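Local coordinates for protein putative type 11 methyltransferase (Sulfolobus solfataricus, PDB 3I9F) that probably transfers methyl groups from S-adenosylmethionine to an acceptor not yet established, and binds zinc ions, at residues Val22-Gly27 and Ser66-Ile71; His86-Asp89 and His93-Ser96; Glu97-Leu102 and Leu157-Ser162; Ile110-Lys115 and Lys131-Trp136; Glu116-Gly121 and Ser125-Glu130. One frame throughout, in Å; residues are numbered along the deposited sequence.

Contact 1. Residues Val22-Gly27 and Ser66-Ile71; sequences VDYGCG and SDPKEI
Tyr24 swings its ring across to Pro68 because CG stands anti to the backbone N (chi1 -152°), and Val22 meets Ile71 through CG2, the branch lying beside its own backbone N. Ile71 answers with a straight arm: CG1 is anti to the carbonyl carbon and chi2 is 180°, which carries CD1 to within 3.8 Å of Val22 CG2. The two side chains come together at a slant, methyl against methyl. At the other end of the contact the side chains of Tyr24 and Pro68 cross at about a right angle, with Tyr24 CZ 3.9 Å from Pro68 CG and the phenol oxygen close to Pro68 CG and CD. No hydrogen bond joins 22-27 to 66-71, and the adhesion is apolar and buried. What shapes the loop is internal to it. Asp67 OD2 accepts from Lys69 N at 2.9 Å, met from above the carboxylate plane, an Asx turn that folds the chain around Pro68. Just beyond, Ile71 N reaches Pro68 O at 3.1 Å. The surroundings complete the core: Tyr43 of strand 39-45 and Val76 of strand 76-82 touch both Val22 and Ile71, while the ring of Phe81 stacks with that of Tyr24. The strand passes directly into Gly25-Cys26-Gly27, where the backbone angles of both glycines favour that residue. This is the glycine-rich turn after the first strand of a Rossmann-like class I methyltransferase, the motif that in relatives holds S-adenosylmethionine.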
# COMPACT_ATOMS: atom_id res chain seq x y z
N VAL B 22 -3.60 6.08 -10.09
CA VAL B 22 -2.36 5.36 -9.95
C VAL B 22 -1.39 5.96 -10.90
O VAL B 22 -1.70 6.03 -12.05
CB VAL B 22 -2.52 3.87 -10.31
CG1 VAL B 22 -1.14 3.16 -10.46
CG2 VAL B 22 -3.37 3.16 -9.27
N ASP B 23 -0.22 6.42 -10.42
CA ASP B 23 0.91 6.79 -11.29
C ASP B 23 1.82 5.55 -11.43
O ASP B 23 2.60 5.19 -10.52
CB ASP B 23 1.70 8.00 -10.71
CG ASP B 23 2.78 8.57 -11.67
OD1 ASP B 23 2.82 8.23 -12.87
OD2 ASP B 23 3.62 9.41 -11.22
N TYR B 24 1.70 4.89 -12.57
CA TYR B 24 2.34 3.58 -12.83
C TYR B 24 3.68 3.80 -13.55
O TYR B 24 3.71 4.14 -14.72
CB TYR B 24 1.39 2.72 -13.67
CG TYR B 24 1.53 1.23 -13.47
CD1 TYR B 24 2.77 0.61 -13.32
CD2 TYR B 24 0.42 0.43 -13.48
CE1 TYR B 24 2.87 -0.75 -13.12
CE2 TYR B 24 0.53 -0.93 -13.31
CZ TYR B 24 1.76 -1.51 -13.14
OH TYR B 24 1.81 -2.86 -12.95
N GLY B 25 4.77 3.62 -12.84
CA GLY B 25 6.08 3.95 -13.37
C GLY B 25 6.31 5.42 -13.08
O GLY B 25 6.37 6.22 -13.98
N CYS B 26 6.39 5.75 -11.81
CA CYS B 26 6.36 7.16 -11.38
C CYS B 26 7.73 7.78 -11.44
O CYS B 26 7.83 8.98 -11.56
CB CYS B 26 5.73 7.34 -9.98
SG CYS B 26 6.53 6.46 -8.60
N GLY B 27 8.77 6.95 -11.34
CA GLY B 27 10.17 7.35 -11.51
C GLY B 27 10.54 8.66 -10.85
O GLY B 27 10.45 8.83 -9.61
N SER B 66 6.07 -1.11 -4.82
CA SER B 66 7.01 -1.70 -5.79
C SER B 66 6.27 -2.30 -6.97
O SER B 66 6.85 -2.54 -7.99
CB SER B 66 7.86 -2.80 -5.13
OG SER B 66 7.09 -3.96 -4.86
N ASP B 67 4.95 -2.45 -6.85
CA ASP B 67 4.18 -3.27 -7.73
C ASP B 67 2.68 -3.07 -7.37
O ASP B 67 2.36 -2.72 -6.26
CB ASP B 67 4.62 -4.70 -7.40
CG ASP B 67 3.87 -5.72 -8.15
OD1 ASP B 67 4.27 -6.00 -9.31
OD2 ASP B 67 2.87 -6.21 -7.60
N PRO B 68 1.77 -3.34 -8.29
CA PRO B 68 0.37 -3.07 -8.00
C PRO B 68 -0.40 -4.17 -7.24
O PRO B 68 -1.59 -4.02 -6.99
CB PRO B 68 -0.22 -2.85 -9.38
CG PRO B 68 0.54 -3.78 -10.22
CD PRO B 68 1.96 -3.65 -9.70
N LYS B 69 0.26 -5.22 -6.82
CA LYS B 69 -0.41 -6.31 -6.13
C LYS B 69 -1.39 -5.87 -5.00
O LYS B 69 -2.50 -6.35 -4.93
CB LYS B 69 0.65 -7.28 -5.59
CG LYS B 69 0.15 -8.45 -4.78
CD LYS B 69 1.38 -9.18 -4.18
CE LYS B 69 1.05 -10.19 -3.07
NZ LYS B 69 -0.10 -11.07 -3.42
N GLU B 70 -0.98 -4.97 -4.12
CA GLU B 70 -1.78 -4.70 -2.91
C GLU B 70 -2.91 -3.69 -3.15
O GLU B 70 -3.69 -3.41 -2.25
CB GLU B 70 -0.89 -4.27 -1.77
CG GLU B 70 0.14 -5.34 -1.33
CD GLU B 70 -0.49 -6.66 -0.79
OE1 GLU B 70 -1.68 -6.65 -0.41
OE2 GLU B 70 0.21 -7.71 -0.75
N ILE B 71 -3.00 -3.16 -4.37
CA ILE B 71 -4.07 -2.31 -4.76
C ILE B 71 -5.29 -3.18 -5.04
O ILE B 71 -5.20 -4.17 -5.79
CB ILE B 71 -3.79 -1.51 -6.03
CG1 ILE B 71 -2.53 -0.64 -5.89
CG2 ILE B 71 -4.98 -0.66 -6.35
CD1 ILE B 71 -2.17 0.19 -7.16

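Contact 2. Residues His86-Asp89 and His93-Ser96; sequences HDMD and HVIS
Met88 and Val94 point their side chains at each other and meet tip to tip, the thioether from the loop 86-89 and the branched side chain from the helix. The methionine is drawn out to nearly full length: chi1 of -153° swings CG away from the backbone N, and the chain stays extended beyond it, pointing its methyl end at Val94. On the valine it is CG2, the branch beside the backbone N, that faces the methionine. The modelled spacing of Met88 CE and Val94 CG2 is too short to be real, and the placement of CE is therefore doubtful. A sounder measure is Met88 SD to Val94 CG2, at 3.9 Å, which is ordinary apolar packing. The same CG2 also lies beside the loop backbone, 3.7 Å from Asp89 O, and thus fits against both the side chain and the main chain of the loop. No hydrogen bond passes between the two segments. Polar ties come from the residues between them instead, since Lys91 NZ bonds to the carbonyl oxygens of both His86 and Met88 and draws the loop in against the start of the helix. The neighbouring Asp89 has its side chain about 5 Å from a bound zinc ion. Around this contact, Tyr24 of strand 19-24 and Phe81 of strand 76-82 each touch both Met88 and Val94; helix 91-101 thus lies over the sheet at these two adjacent strands.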
# COMPACT_ATOMS: atom_id res chain seq x y z
N HIS B 86 7.03 1.83 -22.10
CA HIS B 86 7.89 1.27 -23.11
C HIS B 86 9.07 0.52 -22.56
O HIS B 86 9.49 -0.47 -23.14
CB HIS B 86 8.33 2.31 -24.13
CG HIS B 86 9.16 3.41 -23.58
ND1 HIS B 86 8.64 4.67 -23.34
CD2 HIS B 86 10.47 3.47 -23.25
CE1 HIS B 86 9.60 5.45 -22.87
NE2 HIS B 86 10.72 4.75 -22.80
N ASP B 87 9.60 0.90 -21.41
CA ASP B 87 10.70 0.10 -20.87
C ASP B 87 10.37 -0.71 -19.63
O ASP B 87 11.25 -1.23 -18.98
CB ASP B 87 11.97 0.95 -20.72
CG ASP B 87 11.77 2.20 -19.88
OD1 ASP B 87 10.62 2.51 -19.46
OD2 ASP B 87 12.80 2.90 -19.68
N MET B 88 9.08 -0.90 -19.38
CA MET B 88 8.62 -1.59 -18.21
C MET B 88 8.76 -3.10 -18.36
O MET B 88 8.45 -3.67 -19.41
CB MET B 88 7.16 -1.23 -17.95
CG MET B 88 6.72 -1.31 -16.51
SD MET B 88 5.11 -0.49 -16.25
CE MET B 88 4.78 -1.50 -14.92
N ASP B 89 9.20 -3.73 -17.27
CA ASP B 89 9.24 -5.17 -17.14
C ASP B 89 7.83 -5.83 -17.15
O ASP B 89 6.86 -5.25 -16.73
CB ASP B 89 9.93 -5.53 -15.82
CG ASP B 89 11.46 -5.35 -15.87
OD1 ASP B 89 11.99 -4.83 -16.86
OD2 ASP B 89 12.16 -5.68 -14.87
N HIS B 93 2.05 -8.88 -17.57
CA HIS B 93 1.65 -8.80 -16.15
C HIS B 93 1.08 -7.41 -15.83
O HIS B 93 0.12 -7.29 -15.06
CB HIS B 93 2.84 -9.09 -15.25
CG HIS B 93 2.63 -8.74 -13.81
ND1 HIS B 93 1.93 -9.55 -12.93
CD2 HIS B 93 3.10 -7.70 -13.07
CE1 HIS B 93 1.99 -9.02 -11.72
NE2 HIS B 93 2.70 -7.90 -11.77
N VAL B 94 1.68 -6.36 -16.42
CA VAL B 94 1.20 -5.01 -16.22
C VAL B 94 -0.25 -4.81 -16.77
O VAL B 94 -1.10 -4.33 -16.06
CB VAL B 94 2.15 -4.00 -16.85
CG1 VAL B 94 1.46 -2.62 -17.04
CG2 VAL B 94 3.45 -3.96 -16.05
N ILE B 95 -0.51 -5.18 -18.02
CA ILE B 95 -1.85 -5.13 -18.59
C ILE B 95 -2.84 -5.92 -17.77
O ILE B 95 -3.91 -5.44 -17.47
CB ILE B 95 -1.89 -5.75 -19.98
CG1 ILE B 95 -0.96 -5.00 -20.93
CG2 ILE B 95 -3.30 -5.77 -20.48
CD1 ILE B 95 -0.94 -3.50 -20.77
N SER B 96 -2.49 -7.13 -17.41
CA SER B 96 -3.32 -7.89 -16.51
C SER B 96 -3.70 -7.19 -15.17
O SER B 96 -4.82 -7.28 -14.70
CB SER B 96 -2.61 -9.19 -16.24
OG SER B 96 -3.44 -9.96 -15.42

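Contact 3. Residues Glu97-Leu102 and Leu157-Ser162; sequences EVKRIL and LKRKTS
Arg159 NH2 spends both its hydrogens on backbone oxygens, Lys99 O in the last turn of helix 91-101 and Leu102 O just after it. The bond to Lys99 O is 2.8 Å long and nearly straight (N-H...O 167°); the one to Leu102 O, at 2.9 Å, is more bent, with the donor well above the carbonyl plane. Both oxygens lie in the guanidinium plane, which fixes the rotation of the group, and Arg159 NE adds a third bond to Lys103 O. The side chain reaches this far by staying extended from CG to NE. An arginine from strand 152-159 thus binds at the C-terminal end of the helix, where the chain turns into strand 102-103 and its positive charge probably suits the helix dipole. In a Rossmann-like fold this joins a helix on one face of the sheet to a strand beyond the parallel set. Packing is lighter: Leu102 CB lies 3.7 Å from Arg159 NH2. On the helix itself, Arg100 grips Glu97 side-on, through NE and NH2, with Arg100 NH2 2.8 Å from Glu97 OE1. Arg159 also touches His168 of the C-terminal histidine tag, which with Asp104 and tag residues His166 and His170 binds a zinc ion.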
# COMPACT_ATOMS: atom_id res chain seq x y z
N GLU B 97 -2.74 -6.51 -14.54
CA GLU B 97 -2.99 -5.79 -13.30
C GLU B 97 -3.78 -4.51 -13.51
O GLU B 97 -4.59 -4.12 -12.68
CB GLU B 97 -1.68 -5.45 -12.63
CG GLU B 97 -0.98 -6.64 -11.95
CD GLU B 97 -1.78 -7.25 -10.85
OE1 GLU B 97 -1.69 -6.77 -9.72
OE2 GLU B 97 -2.52 -8.24 -11.11
N VAL B 98 -3.47 -3.83 -14.61
CA VAL B 98 -4.25 -2.70 -15.04
C VAL B 98 -5.72 -3.15 -15.15
O VAL B 98 -6.59 -2.51 -14.60
CB VAL B 98 -3.77 -2.15 -16.43
CG1 VAL B 98 -4.91 -1.41 -17.12
CG2 VAL B 98 -2.48 -1.27 -16.28
N LYS B 99 -6.00 -4.27 -15.79
CA LYS B 99 -7.38 -4.69 -15.93
C LYS B 99 -8.01 -5.05 -14.63
O LYS B 99 -9.21 -4.87 -14.47
CB LYS B 99 -7.55 -5.82 -16.95
CG LYS B 99 -7.25 -5.36 -18.34
CD LYS B 99 -7.50 -6.41 -19.42
CE LYS B 99 -6.73 -7.71 -19.25
NZ LYS B 99 -6.55 -8.50 -20.54
N ARG B 100 -7.24 -5.57 -13.67
CA ARG B 100 -7.85 -6.03 -12.42
C ARG B 100 -8.19 -4.85 -11.51
O ARG B 100 -9.24 -4.87 -10.86
CB ARG B 100 -6.96 -7.05 -11.73
CG ARG B 100 -7.21 -7.34 -10.26
CD ARG B 100 -6.06 -8.18 -9.59
NE ARG B 100 -4.88 -7.40 -9.22
CZ ARG B 100 -4.83 -6.50 -8.24
NH1 ARG B 100 -5.88 -6.26 -7.48
NH2 ARG B 100 -3.70 -5.84 -7.99
N ILE B 101 -7.34 -3.82 -11.46
CA ILE B 101 -7.50 -2.76 -10.49
C ILE B 101 -8.41 -1.67 -11.01
O ILE B 101 -9.06 -1.03 -10.24
CB ILE B 101 -6.16 -2.14 -10.00
CG1 ILE B 101 -5.37 -1.51 -11.14
CG2 ILE B 101 -5.31 -3.18 -9.27
CD1 ILE B 101 -4.10 -0.77 -10.69
N LEU B 102 -8.46 -1.46 -12.32
CA LEU B 102 -9.29 -0.41 -12.90
C LEU B 102 -10.81 -0.71 -12.78
O LEU B 102 -11.24 -1.87 -12.91
CB LEU B 102 -8.93 -0.22 -14.38
CG LEU B 102 -9.39 1.06 -15.07
CD1 LEU B 102 -8.66 2.30 -14.52
CD2 LEU B 102 -9.24 0.92 -16.58
N LEU B 157 -7.81 6.40 -22.70
CA LEU B 157 -8.25 5.11 -23.14
C LEU B 157 -9.36 4.66 -22.21
O LEU B 157 -9.26 4.89 -21.02
CB LEU B 157 -7.09 4.14 -22.99
CG LEU B 157 -6.19 3.71 -24.12
CD1 LEU B 157 -5.69 4.89 -24.87
CD2 LEU B 157 -5.05 2.89 -23.55
N LYS B 158 -10.39 4.01 -22.74
CA LYS B 158 -11.44 3.39 -21.94
C LYS B 158 -11.57 1.95 -22.34
O LYS B 158 -11.16 1.58 -23.40
CB LYS B 158 -12.79 4.07 -22.21
CG LYS B 158 -13.27 3.97 -23.70
CD LYS B 158 -14.52 4.78 -24.00
CE LYS B 158 -15.75 3.91 -24.22
NZ LYS B 158 -16.77 4.62 -25.05
N ARG B 159 -12.21 1.16 -21.50
CA ARG B 159 -12.40 -0.25 -21.81
C ARG B 159 -13.31 -0.48 -23.01
O ARG B 159 -14.33 0.18 -23.12
CB ARG B 159 -13.06 -0.94 -20.63
CG ARG B 159 -12.20 -1.07 -19.39
CD ARG B 159 -12.99 -1.85 -18.39
NE ARG B 159 -12.36 -2.02 -17.08
CZ ARG B 159 -11.51 -2.99 -16.74
NH1 ARG B 159 -11.08 -3.85 -17.63
NH2 ARG B 159 -11.07 -3.08 -15.49
N LYS B 160 -12.97 -1.42 -23.88
CA LYS B 160 -13.93 -1.87 -24.90
C LYS B 160 -15.24 -2.32 -24.24
O LYS B 160 -15.20 -3.05 -23.25
CB LYS B 160 -13.37 -3.02 -25.73
CG LYS B 160 -12.51 -2.59 -26.89
CD LYS B 160 -12.13 -3.75 -27.80
CE LYS B 160 -10.96 -3.39 -28.72
NZ LYS B 160 -10.15 -4.60 -29.11
N THR B 161 -16.39 -1.92 -24.79
CA THR B 161 -17.71 -2.41 -24.34
C THR B 161 -17.82 -3.91 -24.66
O THR B 161 -17.56 -4.31 -25.81
CB THR B 161 -18.87 -1.64 -25.04
N SER B 162 -18.18 -4.74 -23.67
CA SER B 162 -18.28 -6.21 -23.89
C SER B 162 -19.71 -6.76 -23.72
O SER B 162 -20.32 -6.62 -22.65
CB SER B 162 -17.35 -7.00 -22.94

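Contact 4. Residues Ile110-Lys115 and Lys131-Trp136; sequences IIDWRK and KDYMGW
The end of strand 106-113 and the short helix 130-136 that packs on it meet through Tyr133, which lies over Ile110 and bonds to Asp112. Ile110 CG2 sits over the centre of the tyrosine ring, 3.5 Å from its centroid and 15° off the normal, a true CH-pi contact. With chi1 at -56°, Ile110 CG1 lies beside the backbone N and CG2 is turned to the ring. At the ring's edge Tyr133 OH donates to Asp112 OD2 at a short 2.5 Å; the oxygen is met from above the carboxylate plane, and that plane and the ring are 72° apart. The phenol also receives a hydrogen bond from a water, whose oxygen is 2.6 Å from Tyr133 OH and which donates to Ile111 O as well. In this Rossmann-like sheet the helix belongs to the long connection from strand 106-113 to the antiparallel pair beyond it. Asp112 is a hub: OD2 is also hydrogen-bonded to His86 ND1, and OD1 accepts from Trp113 N at 2.9 Å. Nearer the surface, Lys115 extends fully so that NZ reaches Asp132 OD2 at 2.7 Å on its syn lone pair, a salt bridge whose two side chains cross at about a right angle. Asp132 sits in the helix's first turn, its backbone N capped by Asp129 OD1.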
# COMPACT_ATOMS: atom_id res chain seq x y z
N ILE B 110 -2.12 7.46 -21.38
CA ILE B 110 -0.77 7.26 -21.90
C ILE B 110 -0.16 8.57 -22.36
O ILE B 110 -0.74 9.27 -23.18
CB ILE B 110 -0.75 6.31 -23.13
CG1 ILE B 110 -1.40 4.96 -22.82
CG2 ILE B 110 0.69 6.14 -23.67
CD1 ILE B 110 -1.07 4.39 -21.49
N ILE B 111 1.02 8.89 -21.84
CA ILE B 111 1.91 9.87 -22.43
C ILE B 111 3.22 9.17 -22.75
O ILE B 111 3.76 8.46 -21.92
CB ILE B 111 2.18 11.03 -21.48
CG1 ILE B 111 0.85 11.75 -21.15
CG2 ILE B 111 3.15 12.02 -22.11
CD1 ILE B 111 0.94 12.69 -19.95
N ASP B 112 3.72 9.35 -23.97
CA ASP B 112 5.00 8.82 -24.35
C ASP B 112 5.54 9.60 -25.52
O ASP B 112 4.79 10.33 -26.18
CB ASP B 112 4.91 7.33 -24.73
CG ASP B 112 6.19 6.55 -24.37
OD1 ASP B 112 7.20 7.19 -23.99
OD2 ASP B 112 6.17 5.29 -24.41
N TRP B 113 6.83 9.39 -25.77
CA TRP B 113 7.59 10.01 -26.83
C TRP B 113 7.17 9.57 -28.21
O TRP B 113 6.85 8.42 -28.41
CB TRP B 113 9.05 9.66 -26.64
CG TRP B 113 9.68 10.28 -25.44
CD1 TRP B 113 9.75 9.76 -24.19
CD2 TRP B 113 10.32 11.56 -25.38
NE1 TRP B 113 10.41 10.62 -23.35
CE2 TRP B 113 10.77 11.73 -24.04
CE3 TRP B 113 10.59 12.55 -26.31
CZ2 TRP B 113 11.49 12.86 -23.63
CZ3 TRP B 113 11.30 13.69 -25.90
CH2 TRP B 113 11.73 13.84 -24.57
N ARG B 114 7.18 10.46 -29.20
CA ARG B 114 6.80 10.04 -30.54
C ARG B 114 7.90 9.11 -31.06
O ARG B 114 9.06 9.25 -30.70
CB ARG B 114 6.58 11.20 -31.50
CG ARG B 114 5.60 12.23 -31.02
CD ARG B 114 5.30 13.25 -32.10
NE ARG B 114 4.91 14.57 -31.57
CZ ARG B 114 3.66 14.97 -31.26
NH1 ARG B 114 2.60 14.15 -31.40
NH2 ARG B 114 3.46 16.22 -30.81
N LYS B 115 7.50 8.19 -31.93
CA LYS B 115 8.37 7.18 -32.49
C LYS B 115 9.02 7.72 -33.77
O LYS B 115 8.80 7.22 -34.86
CB LYS B 115 7.53 5.94 -32.76
CG LYS B 115 8.31 4.65 -33.05
CD LYS B 115 7.35 3.55 -33.46
CE LYS B 115 7.91 2.15 -33.27
NZ LYS B 115 6.96 1.11 -33.85
N LYS B 131 -0.09 2.93 -32.21
CA LYS B 131 -0.43 1.61 -32.71
C LYS B 131 0.21 0.54 -31.81
O LYS B 131 -0.42 -0.45 -31.49
CB LYS B 131 -0.04 1.48 -34.17
CG LYS B 131 -0.47 0.16 -34.77
CD LYS B 131 -0.01 0.01 -36.24
CE LYS B 131 -0.59 -1.28 -36.88
NZ LYS B 131 -2.02 -1.61 -36.47
N ASP B 132 1.45 0.76 -31.39
CA ASP B 132 2.14 -0.17 -30.47
C ASP B 132 1.42 -0.27 -29.13
O ASP B 132 1.28 -1.35 -28.59
CB ASP B 132 3.61 0.24 -30.26
CG ASP B 132 4.44 0.17 -31.55
OD1 ASP B 132 4.31 -0.86 -32.27
OD2 ASP B 132 5.21 1.12 -31.83
N TYR B 133 0.95 0.86 -28.62
CA TYR B 133 0.27 0.88 -27.37
C TYR B 133 -0.98 0.04 -27.49
O TYR B 133 -1.24 -0.78 -26.62
CB TYR B 133 0.01 2.30 -26.87
CG TYR B 133 1.11 2.82 -25.95
CD1 TYR B 133 2.13 3.60 -26.43
CD2 TYR B 133 1.13 2.51 -24.61
CE1 TYR B 133 3.12 4.05 -25.61
CE2 TYR B 133 2.11 2.98 -23.78
CZ TYR B 133 3.12 3.73 -24.30
OH TYR B 133 4.14 4.17 -23.47
N MET B 134 -1.72 0.17 -28.57
CA MET B 134 -3.00 -0.54 -28.65
C MET B 134 -2.89 -2.06 -28.90
O MET B 134 -3.83 -2.80 -28.64
CB MET B 134 -3.95 0.16 -29.65
CG MET B 134 -4.12 1.70 -29.35
SD MET B 134 -4.38 2.18 -27.61
CE MET B 134 -5.96 1.35 -27.44
N GLY B 135 -1.73 -2.53 -29.34
CA GLY B 135 -1.41 -3.95 -29.31
C GLY B 135 -1.39 -4.48 -27.89
O GLY B 135 -1.89 -5.55 -27.64
N TRP B 136 -0.83 -3.73 -26.94
CA TRP B 136 -0.82 -4.14 -25.53
C TRP B 136 -2.15 -3.89 -24.80
O TRP B 136 -2.64 -4.71 -23.99
CB TRP B 136 0.28 -3.39 -24.77
CG TRP B 136 1.59 -3.75 -25.25
CD1 TRP B 136 2.37 -3.04 -26.12
CD2 TRP B 136 2.29 -4.93 -24.94
NE1 TRP B 136 3.52 -3.72 -26.37
CE2 TRP B 136 3.50 -4.88 -25.66
CE3 TRP B 136 2.01 -6.04 -24.15
CZ2 TRP B 136 4.46 -5.90 -25.58
CZ3 TRP B 136 2.96 -7.05 -24.07
CH2 TRP B 136 4.17 -6.97 -24.80
O HOH W 1 4.00 5.32 -21.14

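Contact 5. Residues Glu116-Gly121 and Ser125-Glu130; sequences ENTGIG and SIRMDE
Ile120 O is gripped from two directions: by Thr118 OG1 at 2.6 Å within its own loop, and by Arg127 NH2, 3.0 Å from Ile120 O, from across the contact. The arginine's other terminal nitrogen, NH1, donates to Thr118 OG1 at 3.1 Å (N-H...O 159°), so that hydroxyl accepts from the guanidinium while donating to the carbonyl. Both acceptors lie at the edge of the guanidinium, close to its plane, and the three groups close a small ring of bonds. Arg127 arrives extended from CG to NE, crossing Thr118 at a slant. It also bonds outside the two segments, with NH2 to Pro122 O and NH1 to Arg114 O, and Trp113 touches the side chain. The loop 116-121 is further shaped by Asn117, whose OD1 accepts from Gly119 N at 3.0 Å, an Asx turn that leads into the glycine's positive phi. Gly121 passes close by, its backbone carbon 3.4 Å from Arg127 NH2. The cation is thus held by neutral oxygens whose partial charges probably help stabilise it, with no carboxylate among the partners named, and one side chain ties together a surface loop that has no regular helix or strand of its own.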
# COMPACT_ATOMS: atom_id res chain seq x y z
N GLU B 116 9.81 8.77 -33.60
CA GLU B 116 10.62 9.38 -34.65
C GLU B 116 11.84 9.92 -33.96
O GLU B 116 11.89 9.93 -32.74
CB GLU B 116 9.89 10.49 -35.41
CG GLU B 116 9.01 11.42 -34.56
CD GLU B 116 8.31 12.54 -35.40
OE1 GLU B 116 7.05 12.67 -35.31
OE2 GLU B 116 9.03 13.28 -36.15
N ASN B 117 12.85 10.35 -34.72
CA ASN B 117 14.04 10.87 -34.06
C ASN B 117 13.85 12.33 -33.75
O ASN B 117 13.91 13.16 -34.63
CB ASN B 117 15.33 10.63 -34.85
CG ASN B 117 16.59 10.87 -33.97
OD1 ASN B 117 16.49 11.23 -32.76
ND2 ASN B 117 17.78 10.66 -34.57
N THR B 118 13.58 12.63 -32.48
CA THR B 118 13.32 13.98 -32.00
C THR B 118 14.58 14.54 -31.33
O THR B 118 14.56 15.63 -30.77
CB THR B 118 12.22 13.94 -30.98
OG1 THR B 118 12.62 13.11 -29.89
CG2 THR B 118 10.98 13.39 -31.60
N GLY B 119 15.68 13.80 -31.38
CA GLY B 119 16.95 14.29 -30.90
C GLY B 119 17.01 14.17 -29.40
O GLY B 119 17.90 13.50 -28.85
N ILE B 120 16.09 14.83 -28.72
CA ILE B 120 15.94 14.61 -27.29
C ILE B 120 15.10 13.35 -27.10
O ILE B 120 14.37 12.92 -28.03
CB ILE B 120 15.30 15.80 -26.53
CG1 ILE B 120 13.96 16.20 -27.14
CG2 ILE B 120 16.24 17.00 -26.53
CD1 ILE B 120 13.27 17.31 -26.35
N GLY B 121 15.25 12.76 -25.91
CA GLY B 121 14.44 11.66 -25.44
C GLY B 121 15.18 10.33 -25.49
O GLY B 121 16.36 10.29 -25.75
N SER B 125 14.79 3.09 -30.72
CA SER B 125 14.43 1.65 -30.65
C SER B 125 13.48 1.23 -29.55
O SER B 125 12.68 0.33 -29.74
CB SER B 125 15.67 0.80 -30.53
OG SER B 125 16.10 0.46 -31.82
N ILE B 126 13.56 1.88 -28.41
CA ILE B 126 12.74 1.50 -27.29
C ILE B 126 11.36 2.16 -27.34
O ILE B 126 10.55 1.91 -26.49
CB ILE B 126 13.51 1.77 -25.95
CG1 ILE B 126 13.13 0.74 -24.86
CG2 ILE B 126 13.33 3.19 -25.47
CD1 ILE B 126 13.49 -0.75 -25.24
N ARG B 127 11.08 2.99 -28.34
CA ARG B 127 9.86 3.82 -28.36
C ARG B 127 8.69 3.13 -29.00
O ARG B 127 8.86 2.36 -29.94
CB ARG B 127 10.07 5.11 -29.16
CG ARG B 127 11.02 6.06 -28.52
CD ARG B 127 11.06 7.40 -29.19
NE ARG B 127 12.17 8.18 -28.70
CZ ARG B 127 12.34 9.50 -28.85
NH1 ARG B 127 11.44 10.23 -29.46
NH2 ARG B 127 13.40 10.07 -28.33
N MET B 128 7.51 3.52 -28.55
CA MET B 128 6.25 2.98 -29.00
C MET B 128 5.28 4.10 -29.40
O MET B 128 5.10 5.06 -28.66
CB MET B 128 5.59 2.17 -27.86
CG MET B 128 6.32 0.87 -27.42
SD MET B 128 5.66 0.13 -25.90
CE MET B 128 3.93 0.31 -26.27
N ASP B 129 4.60 3.93 -30.54
CA ASP B 129 3.54 4.85 -30.95
C ASP B 129 2.19 4.34 -30.52
O ASP B 129 2.08 3.26 -29.91
CB ASP B 129 3.56 5.06 -32.46
CG ASP B 129 3.47 3.76 -33.22
OD1 ASP B 129 2.87 2.79 -32.67
OD2 ASP B 129 3.99 3.69 -34.35
N GLU B 130 1.14 5.12 -30.80
CA GLU B 130 -0.23 4.69 -30.58
C GLU B 130 -0.46 3.26 -30.99
O GLU B 130 -1.00 2.45 -30.23
CB GLU B 130 -1.21 5.53 -31.40
CG GLU B 130 -2.67 5.23 -31.03
CD GLU B 130 -3.70 6.16 -31.67
OE1 GLU B 130 -3.45 7.39 -31.74
OE2 GLU B 130 -4.76 5.64 -32.08

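In the fold
From the N terminus, contact 1 closes a loop running from strand 19-24 to the chain beyond strand 63-65, and it is complete before contact 2 begins. Contact 2 joins the chain just ahead of helix 91-101 to that helix, and the two lie in series. Contact 3 then opens a wider loop, from the end of helix 91-101 to strand 152-159. Inside it, contact 4 ties strand 106-113 to helix 130-136, and contact 5 nests in turn inside contact 4. None cross. Ile71 O of contact 1 meets Arg100 of contact 3, Leu157 of contact 3 packs on Met134 of contact 4, and Lys115 CE of contact 4 lies against Arg127 O of contact 5, linking contacts across the fold.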